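Local coordinates for protein 2,3-dihydroxybenzoate-AMP ligase (Mycobacterium smegmatis, PDB 5KEI) that is an AMP-binding enzyme of the ANL superfamily, with a large N-terminal domain and a smaller C-terminal domain, at residues Ser19-Gly24 with Gly414-Glu419; Pro122-Pro127 with Leu209-Gly214; Thr135-Val140 with Gly218-Ile223; Gly214-Ala219 with Leu472-Leu477. All coordinates share one frame; numbering follows the deposited sequence.

Contact 1: residues Ser19-Gly24 with Gly414-Glu419; sequences SSLLAG and GYFNAE
Gly24 meets Phe416 and Asn417 through one polar bond and a set of contacts around an aromatic ring. The hydrogen bond runs from Asn417 N to Gly24 O, 2.9 Å and nearly straight (169° at the hydrogen); it lies in the carbonyl plane, on a lone pair. The same oxygen receives a CA-H...O contact, with Phe416 CA 3.4 Å from Gly24 O, so two consecutive residues close on one carbonyl.

Residues 21-24 form a single turn with helical backbone angles, ahead of helix 30-38, and Gly24 N bonds back to Ser20 O. On the other side, 414-419 is the loop that leads into helix 419-425, with Ala418 at the N-cap position. The contact thus pins the chain's N-terminal arm to this late loop of the AMP-binding enzyme fold.

The Phe416 ring gathers the other contacts. Gly24 CA sits over one face, 4.1 Å from the centroid, in a CH-pi contact offset toward the rim. Leu21 O approaches the ring edge near its plane, 3.3 Å from Phe416 CE1. With its CG anti to the backbone N (chi1 -174°), Phe416 brings its ring against the 21-24 turn.

In apolar packing, Leu21 CD1 touches Phe416 CE1 at 3.8 Å, the two side chains roughly perpendicular. Asn417 ND2 hydrogen-bonds Val140 O, and Ser20 OG bonds to Arg97.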
# COMPACT_ATOMS: atom_id res chain seq x y z
N SER A 19 -1.70 -20.57 -13.04
CA SER A 19 -1.87 -19.48 -12.09
C SER A 19 -2.00 -19.89 -10.62
O SER A 19 -3.06 -20.30 -10.12
CB SER A 19 -3.07 -18.61 -12.48
OG SER A 19 -2.68 -17.73 -13.52
N SER A 20 -0.86 -19.77 -9.96
CA SER A 20 -0.77 -19.70 -8.52
C SER A 20 -1.24 -18.34 -8.04
O SER A 20 -1.07 -18.01 -6.86
CB SER A 20 0.68 -19.92 -8.09
OG SER A 20 1.52 -19.15 -8.94
N LEU A 21 -1.78 -17.54 -8.96
CA LEU A 21 -2.39 -16.28 -8.59
C LEU A 21 -3.47 -16.56 -7.55
O LEU A 21 -3.53 -15.89 -6.53
CB LEU A 21 -2.99 -15.55 -9.80
CG LEU A 21 -3.86 -14.33 -9.44
CD1 LEU A 21 -3.08 -13.35 -8.59
CD2 LEU A 21 -4.43 -13.62 -10.67
N LEU A 22 -4.29 -17.58 -7.81
CA LEU A 22 -5.38 -17.94 -6.90
C LEU A 22 -4.84 -18.61 -5.64
O LEU A 22 -5.46 -18.54 -4.57
CB LEU A 22 -6.39 -18.84 -7.60
CG LEU A 22 -7.20 -18.09 -8.66
CD1 LEU A 22 -8.37 -18.91 -9.20
CD2 LEU A 22 -7.68 -16.73 -8.11
N ALA A 23 -3.68 -19.23 -5.76
CA ALA A 23 -3.07 -19.95 -4.64
C ALA A 23 -2.64 -19.02 -3.50
O ALA A 23 -2.68 -19.41 -2.33
CB ALA A 23 -1.87 -20.76 -5.12
N GLY A 24 -2.23 -17.80 -3.84
CA GLY A 24 -1.76 -16.85 -2.86
C GLY A 24 -2.84 -15.90 -2.36
O GLY A 24 -2.61 -15.11 -1.44
N GLY A 414 -6.43 -11.13 3.17
CA GLY A 414 -5.14 -11.70 3.50
C GLY A 414 -4.07 -11.09 2.62
O GLY A 414 -4.36 -10.62 1.51
N TYR A 415 -2.84 -11.07 3.09
CA TYR A 415 -1.72 -10.72 2.24
C TYR A 415 -1.51 -11.80 1.19
O TYR A 415 -2.00 -12.93 1.33
CB TYR A 415 -0.45 -10.53 3.07
CG TYR A 415 -0.49 -9.30 3.93
CD1 TYR A 415 -0.66 -9.41 5.30
CD2 TYR A 415 -0.37 -8.03 3.38
CE1 TYR A 415 -0.70 -8.30 6.10
CE2 TYR A 415 -0.40 -6.90 4.19
CZ TYR A 415 -0.57 -7.05 5.55
OH TYR A 415 -0.61 -5.96 6.39
N PHE A 416 -0.80 -11.46 0.12
CA PHE A 416 -0.61 -12.42 -0.98
C PHE A 416 0.50 -13.41 -0.68
O PHE A 416 1.62 -13.01 -0.37
CB PHE A 416 -0.30 -11.70 -2.28
CG PHE A 416 -0.24 -12.60 -3.47
CD1 PHE A 416 -1.41 -12.97 -4.14
CD2 PHE A 416 0.98 -13.10 -3.91
CE1 PHE A 416 -1.35 -13.81 -5.24
CE2 PHE A 416 1.03 -13.95 -5.01
CZ PHE A 416 -0.14 -14.30 -5.68
N ASN A 417 0.19 -14.70 -0.77
CA ASN A 417 1.19 -15.75 -0.58
C ASN A 417 1.97 -15.53 0.71
O ASN A 417 3.19 -15.38 0.69
CB ASN A 417 2.13 -15.77 -1.78
CG ASN A 417 3.00 -17.01 -1.82
OD1 ASN A 417 2.69 -18.01 -1.18
ND2 ASN A 417 4.08 -16.94 -2.58
N ALA A 418 1.25 -15.45 1.82
CA ALA A 418 1.87 -15.11 3.10
C ALA A 418 1.05 -15.70 4.24
O ALA A 418 0.57 -14.98 5.12
CB ALA A 418 2.00 -13.59 3.25
N GLU A 419 0.90 -17.02 4.22
CA GLU A 419 0.03 -17.74 5.15
C GLU A 419 0.37 -17.48 6.63
O GLU A 419 -0.54 -17.28 7.44
CB GLU A 419 0.09 -19.23 4.83
CG GLU A 419 -0.76 -20.09 5.72
CD GLU A 419 -0.59 -21.57 5.42
OE1 GLU A 419 0.15 -21.91 4.46
OE2 GLU A 419 -1.20 -22.40 6.13

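Contact 2: residues Pro122-Pro127 with Leu209-Gly214; sequences PVMCLP and LLLVSG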
# COMPACT_ATOMS: atom_id res chain seq x y z
N PRO A 122 0.61 -6.45 -12.09
CA PRO A 122 1.78 -5.67 -11.68
C PRO A 122 1.94 -5.59 -10.16
O PRO A 122 0.96 -5.61 -9.41
CB PRO A 122 1.50 -4.29 -12.29
CG PRO A 122 0.02 -4.23 -12.41
CD PRO A 122 -0.40 -5.61 -12.76
N VAL A 123 3.19 -5.58 -9.73
CA VAL A 123 3.59 -5.37 -8.35
C VAL A 123 4.14 -3.95 -8.25
O VAL A 123 5.16 -3.61 -8.85
CB VAL A 123 4.64 -6.39 -7.91
CG1 VAL A 123 5.12 -6.10 -6.50
CG2 VAL A 123 4.07 -7.80 -8.00
N MET A 124 3.44 -3.10 -7.51
CA MET A 124 3.78 -1.68 -7.50
C MET A 124 4.89 -1.36 -6.49
O MET A 124 4.62 -0.98 -5.34
CB MET A 124 2.53 -0.86 -7.22
CG MET A 124 1.34 -1.29 -8.06
SD MET A 124 1.70 -1.22 -9.83
CE MET A 124 1.70 0.55 -10.13
N CYS A 125 6.13 -1.49 -6.94
CA CYS A 125 7.29 -1.17 -6.10
C CYS A 125 7.53 0.33 -6.03
O CYS A 125 7.27 1.06 -6.99
CB CYS A 125 8.54 -1.87 -6.63
SG CYS A 125 8.29 -3.63 -6.95
N LEU A 126 8.01 0.77 -4.87
CA LEU A 126 8.36 2.16 -4.61
C LEU A 126 9.84 2.41 -4.91
O LEU A 126 10.64 1.47 -4.89
CB LEU A 126 8.05 2.51 -3.16
CG LEU A 126 6.60 2.13 -2.87
CD1 LEU A 126 6.27 2.34 -1.40
CD2 LEU A 126 5.65 2.92 -3.79
N PRO A 127 10.21 3.67 -5.21
CA PRO A 127 11.59 3.96 -5.66
C PRO A 127 12.66 3.71 -4.59
O PRO A 127 13.83 3.56 -4.94
CB PRO A 127 11.53 5.45 -6.02
CG PRO A 127 10.36 5.99 -5.26
CD PRO A 127 9.36 4.86 -5.23
N LEU A 209 -3.86 -6.08 -9.28
CA LEU A 209 -2.45 -5.74 -9.05
C LEU A 209 -2.05 -6.05 -7.61
O LEU A 209 -2.91 -6.31 -6.77
CB LEU A 209 -2.17 -4.26 -9.38
CG LEU A 209 -3.08 -3.16 -8.81
CD1 LEU A 209 -2.93 -2.99 -7.31
CD2 LEU A 209 -2.79 -1.83 -9.48
N LEU A 210 -0.75 -6.01 -7.32
CA LEU A 210 -0.30 -6.13 -5.92
C LEU A 210 0.34 -4.81 -5.46
O LEU A 210 1.24 -4.26 -6.11
CB LEU A 210 0.69 -7.30 -5.75
CG LEU A 210 0.23 -8.66 -6.32
CD1 LEU A 210 1.33 -9.72 -6.24
CD2 LEU A 210 -1.04 -9.18 -5.65
N LEU A 211 -0.14 -4.28 -4.35
CA LEU A 211 0.52 -3.13 -3.73
C LEU A 211 1.55 -3.63 -2.72
O LEU A 211 1.51 -4.78 -2.30
CB LEU A 211 -0.48 -2.20 -3.05
CG LEU A 211 -1.60 -1.60 -3.91
CD1 LEU A 211 -2.66 -0.98 -3.02
CD2 LEU A 211 -1.05 -0.53 -4.84
N VAL A 212 2.47 -2.75 -2.37
CA VAL A 212 3.44 -3.01 -1.32
C VAL A 212 2.98 -2.39 0.00
O VAL A 212 2.42 -1.30 0.03
CB VAL A 212 4.84 -2.46 -1.72
CG1 VAL A 212 5.81 -2.61 -0.57
CG2 VAL A 212 5.35 -3.21 -2.94
N SER A 213 3.19 -3.12 1.08
CA SER A 213 2.83 -2.70 2.42
C SER A 213 3.93 -1.85 3.06
O SER A 213 5.10 -2.26 3.10
CB SER A 213 2.56 -3.94 3.27
OG SER A 213 2.21 -3.57 4.59
N GLY A 214 3.58 -0.68 3.58
CA GLY A 214 4.56 0.19 4.21
C GLY A 214 4.85 -0.20 5.65
O GLY A 214 4.61 0.58 6.57
O HOH W 1 2.33 0.20 -3.99
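Val123 and Leu210 pair as parallel strand neighbours, the axes of 122-124 and 209-212 passing 4.8 Å apart at 17°. Two bonds bracket Val123: Leu210 N gives to Pro122 O at 2.7 Å, and Met124 N to Leu210 O at 2.9 Å, both close to straight.

Val123 and Leu210 share one face of the sheet, where Val123 CG2 packs on Leu210 CD1 at 3.8 Å. Met124 and Leu211 occupy the other face; the Met124 chain folds back at chi2 and chi3, and its CG rests 4.1 Å from Leu211 CD2. At the start of the pair, Pro122 CG lies against Leu209 CB, 3.7 Å away.

Beyond Met124, the centre of an inverse gamma turn, the strands part. Val212 CG2 comes within 3.4 Å of Met124 O. A water bridges the gap, donating to Met124 O and weakly accepting from Val212 N. Helix 107-117 covers Met124, while helix 131-141 packs on Val123.

Inside this mixed sheet, between strands 97-101 and 222-226, the side chains are apolar and buried, so the direct bonding is left to the backbone; where the strands diverge, the water supplies a polar partner for the Met124 carbonyl.

Contact 3: residues Thr135-Val140 with Gly218-Ile223; sequences THFAEV and GAPKLI
The His136 ring is sandwiched: Ala219 CB lies over one face, 4.0 Å from the centroid in a CH-pi contact, and Val140 CG2, one helical turn further on, lies 3.5 Å above the plane of the opposite face, toward the rim. At the edge of the ring, near its plane, stands Pro220 O. His136 NE2 approaches this oxygen at 3.2 Å, but the bond is bent to 120° at the hydrogen and is weak. Holding CG anti to the backbone N (chi1 175°) carries the imidazole across to the loop.

Phe137 turns its edge to the proline. Pro220 CB meets Phe137 CE1 at 3.6 Å, near the ring plane, and touches the neighbouring CZ as well. The branches of Leu222 divide between two partners on the helix: CD2 reaches Phe137 CD1 at 3.7 Å, while CD1 touches Val140 CG1, also at 3.7 Å. The Leu222 and Val140 side chains run antiparallel, one alongside the other.

Residues 218-221 belong to the Ser/Thr/Gly-rich signature loop of AMP-binding enzymes, and the helix packs against the end of this loop, where it enters strand 222-226, the outermost strand at this side of its sheet. Helix 131-141 is the connection of a beta-alpha-beta crossover from strand 121-124 to strand 145-149. Phe137 also packs on Val212 of strand 207-212 and Leu99 of strand 97-101, and its ring stands edge-to-face with that of His129.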
# COMPACT_ATOMS: atom_id res chain seq x y z
N THR A 135 13.99 -8.62 -4.37
CA THR A 135 14.26 -10.07 -4.34
C THR A 135 13.15 -10.81 -3.60
O THR A 135 12.60 -11.79 -4.12
CB THR A 135 15.62 -10.35 -3.67
OG1 THR A 135 16.64 -10.17 -4.65
CG2 THR A 135 15.69 -11.77 -3.14
N HIS A 136 12.82 -10.34 -2.41
CA HIS A 136 11.72 -10.90 -1.64
C HIS A 136 10.37 -10.76 -2.37
O HIS A 136 9.57 -11.69 -2.37
CB HIS A 136 11.67 -10.24 -0.26
CG HIS A 136 10.50 -10.66 0.57
ND1 HIS A 136 10.43 -11.90 1.18
CD2 HIS A 136 9.38 -10.01 0.93
CE1 HIS A 136 9.30 -11.99 1.85
NE2 HIS A 136 8.64 -10.85 1.72
N PHE A 137 10.13 -9.61 -3.01
CA PHE A 137 8.91 -9.43 -3.83
C PHE A 137 8.83 -10.46 -4.97
O PHE A 137 7.79 -11.08 -5.17
CB PHE A 137 8.81 -8.00 -4.40
CG PHE A 137 8.64 -6.94 -3.35
CD1 PHE A 137 8.12 -7.25 -2.10
CD2 PHE A 137 9.00 -5.63 -3.60
CE1 PHE A 137 7.97 -6.27 -1.12
CE2 PHE A 137 8.86 -4.65 -2.63
CZ PHE A 137 8.34 -4.98 -1.38
N ALA A 138 9.93 -10.65 -5.71
CA ALA A 138 10.00 -11.65 -6.78
C ALA A 138 9.63 -13.04 -6.29
O ALA A 138 8.84 -13.75 -6.93
CB ALA A 138 11.39 -11.68 -7.41
N GLU A 139 10.21 -13.43 -5.16
CA GLU A 139 9.91 -14.69 -4.50
C GLU A 139 8.44 -14.83 -4.09
O GLU A 139 7.83 -15.87 -4.31
CB GLU A 139 10.80 -14.87 -3.27
CG GLU A 139 11.31 -16.29 -3.07
CD GLU A 139 12.72 -16.32 -2.48
OE1 GLU A 139 13.06 -15.45 -1.64
OE2 GLU A 139 13.49 -17.23 -2.87
N VAL A 140 7.88 -13.78 -3.50
CA VAL A 140 6.50 -13.86 -3.02
C VAL A 140 5.51 -13.90 -4.20
O VAL A 140 4.52 -14.64 -4.17
CB VAL A 140 6.17 -12.69 -2.06
CG1 VAL A 140 4.69 -12.70 -1.67
CG2 VAL A 140 7.04 -12.76 -0.80
N GLY A 218 11.23 -7.11 9.94
CA GLY A 218 10.16 -7.06 8.96
C GLY A 218 10.52 -7.39 7.52
O GLY A 218 11.47 -6.83 6.95
N ALA A 219 9.77 -8.31 6.93
CA ALA A 219 9.73 -8.45 5.48
C ALA A 219 8.52 -7.68 4.97
O ALA A 219 7.42 -7.83 5.51
CB ALA A 219 9.66 -9.92 5.08
N PRO A 220 8.71 -6.82 3.95
CA PRO A 220 7.53 -6.14 3.41
C PRO A 220 6.56 -7.16 2.80
O PRO A 220 6.98 -8.23 2.36
CB PRO A 220 8.11 -5.20 2.34
CG PRO A 220 9.55 -5.05 2.70
CD PRO A 220 9.95 -6.38 3.30
N LYS A 221 5.28 -6.84 2.80
CA LYS A 221 4.28 -7.77 2.31
C LYS A 221 3.64 -7.25 1.03
O LYS A 221 3.75 -6.06 0.72
CB LYS A 221 3.24 -8.05 3.39
CG LYS A 221 3.81 -8.82 4.58
CD LYS A 221 2.96 -8.68 5.83
CE LYS A 221 3.74 -7.97 6.95
NZ LYS A 221 2.95 -7.88 8.22
N LEU A 222 3.01 -8.15 0.28
CA LEU A 222 2.27 -7.77 -0.91
C LEU A 222 0.76 -7.83 -0.65
O LEU A 222 0.24 -8.77 -0.05
CB LEU A 222 2.65 -8.66 -2.11
CG LEU A 222 4.12 -8.60 -2.51
CD1 LEU A 222 4.44 -9.58 -3.63
CD2 LEU A 222 4.52 -7.18 -2.88
N ILE A 223 0.08 -6.80 -1.11
CA ILE A 223 -1.34 -6.63 -0.85
C ILE A 223 -2.11 -6.78 -2.15
O ILE A 223 -1.92 -5.98 -3.08
CB ILE A 223 -1.62 -5.25 -0.23
CG1 ILE A 223 -0.96 -5.15 1.16
CG2 ILE A 223 -3.11 -5.00 -0.12
CD1 ILE A 223 -0.76 -3.74 1.65

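Contact 4: residues Gly214-Ala219 with Leu472-Leu477; sequences GGTTGA and LEEHLL
Thr217 and His475 make the close part of this contact. Thr217 O lies 3.0 Å above the plane of the His475 ring, offset toward the rim, and 3.0 Å from His475 CE1. The oxygen is also near both ring nitrogens, but it stands over the face, away from the in-plane directions in which they bond, and no hydrogen bond forms. Beside it, Gly218 N packs on the aliphatic start of Glu474, 3.5 Å from Glu474 CB. The peptide bond between Thr217 and Gly218 is modelled as cis, and Gly218 has a positive phi (93°), presenting backbone to the helix; Thr216 and Gly218 are poorly ordered, a caution on this fine geometry.

Toward solvent the packing thins. Glu474 CG, anti to the carbonyl carbon (chi1 -73°), lies 3.7 Å from Thr216 CG2, and Thr217 CG2 stays 4.3 Å from His475 CE1. Glu474 OE2 has a long, weak ion pair with Arg424.

The segment 214-219 lies in the Ser/Thr/Gly-rich signature loop of the AMP-binding domain, and helix 469-477 belongs to the C-terminal domain, so the two domains meet here. Within the latter, Arg522 NE donates to His475 ND1, and NE2 has a weak hydrogen bond with Asp471, whose OD1 also bonds weakly to Thr216 OG1. Between 214-219 and 472-477 themselves there is no hydrogen bond; their contact probably rests mainly on van der Waals packing, consistent with a domain interface that can rearrange, as in relatives of this family.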
# COMPACT_ATOMS: atom_id res chain seq x y z
N GLY A 214 3.58 -0.68 3.58
CA GLY A 214 4.56 0.19 4.21
C GLY A 214 4.85 -0.20 5.65
O GLY A 214 4.61 0.58 6.57
N GLY A 215 5.38 -1.41 5.86
CA GLY A 215 5.53 -1.95 7.20
C GLY A 215 6.86 -1.73 7.91
O GLY A 215 7.40 -0.62 7.93
N THR A 216 7.38 -2.80 8.51
CA THR A 216 8.58 -2.75 9.33
C THR A 216 9.66 -3.74 8.90
O THR A 216 9.63 -4.27 7.79
CB THR A 216 8.24 -3.00 10.81
OG1 THR A 216 9.41 -2.78 11.62
CG2 THR A 216 7.74 -4.43 11.02
N THR A 217 10.61 -3.99 9.81
CA THR A 217 11.83 -4.75 9.51
C THR A 217 11.97 -6.07 10.30
O THR A 217 12.77 -6.13 11.24
CB THR A 217 13.11 -3.90 9.81
OG1 THR A 217 12.88 -2.52 9.49
CG2 THR A 217 14.33 -4.42 9.04
N GLY A 218 11.23 -7.11 9.94
CA GLY A 218 10.16 -7.06 8.96
C GLY A 218 10.52 -7.39 7.52
O GLY A 218 11.47 -6.83 6.95
N ALA A 219 9.77 -8.31 6.93
CA ALA A 219 9.73 -8.45 5.48
C ALA A 219 8.52 -7.68 4.97
O ALA A 219 7.42 -7.83 5.51
CB ALA A 219 9.66 -9.92 5.08
N LEU A 472 11.25 -7.36 17.34
CA LEU A 472 12.00 -8.58 17.60
C LEU A 472 11.30 -9.77 16.96
O LEU A 472 11.95 -10.62 16.35
CB LEU A 472 12.17 -8.81 19.11
CG LEU A 472 12.86 -10.13 19.46
CD1 LEU A 472 14.16 -10.32 18.69
CD2 LEU A 472 13.13 -10.22 20.96
N GLU A 473 9.98 -9.82 17.10
CA GLU A 473 9.15 -10.88 16.54
C GLU A 473 9.19 -10.89 15.02
O GLU A 473 9.22 -11.94 14.40
CB GLU A 473 7.70 -10.74 17.00
CG GLU A 473 7.43 -11.29 18.37
CD GLU A 473 6.17 -10.72 19.01
OE1 GLU A 473 5.29 -10.21 18.27
OE2 GLU A 473 6.08 -10.79 20.25
N GLU A 474 9.19 -9.71 14.42
CA GLU A 474 9.25 -9.65 12.96
C GLU A 474 10.58 -10.21 12.44
O GLU A 474 10.60 -10.88 11.42
CB GLU A 474 9.03 -8.21 12.47
CG GLU A 474 7.58 -7.72 12.60
CD GLU A 474 6.60 -8.53 11.76
OE1 GLU A 474 7.01 -9.06 10.70
OE2 GLU A 474 5.41 -8.62 12.15
N HIS A 475 11.67 -9.95 13.17
CA HIS A 475 13.01 -10.45 12.83
C HIS A 475 13.09 -11.97 12.88
O HIS A 475 13.71 -12.61 12.03
CB HIS A 475 14.07 -9.88 13.79
CG HIS A 475 14.50 -8.47 13.49
ND1 HIS A 475 15.20 -8.14 12.35
CD2 HIS A 475 14.36 -7.33 14.20
CE1 HIS A 475 15.47 -6.84 12.37
NE2 HIS A 475 14.96 -6.33 13.47
N LEU A 476 12.49 -12.54 13.92
CA LEU A 476 12.53 -13.98 14.15
C LEU A 476 11.74 -14.70 13.08
O LEU A 476 12.13 -15.78 12.63
CB LEU A 476 11.99 -14.32 15.54
CG LEU A 476 12.86 -13.97 16.74
CD1 LEU A 476 12.14 -14.33 18.02
CD2 LEU A 476 14.23 -14.65 16.68
N LEU A 477 10.61 -14.09 12.69
CA LEU A 477 9.73 -14.63 11.66
C LEU A 477 10.40 -14.74 10.28
O LEU A 477 9.96 -15.53 9.46
CB LEU A 477 8.46 -13.78 11.56
CG LEU A 477 7.50 -13.89 12.74
CD1 LEU A 477 6.52 -12.74 12.78
CD2 LEU A 477 6.75 -15.22 12.69

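How the contacts relate
From the N terminus, contact 1 closes the longest loop, joining residues close to the start of the model to the 414-419 loop nearly 400 residues later; contacts 2 and 3 are nested inside it. These two cross each other: strand 121-124 pairs with strand 207-212, and the following helix 131-141 packs on the start of strand 222-226, so one sheet and its covering helix are tied together. Contact 4 begins on the 214-219 loop between those two strands, sharing Gly214 with contact 2 and Gly218 and Ala219 with contact 3. It crosses contact 1 and reaches the C-terminal domain. Contacts 1 and 3 touch directly, Phe416 N probably bonding to Leu222 O.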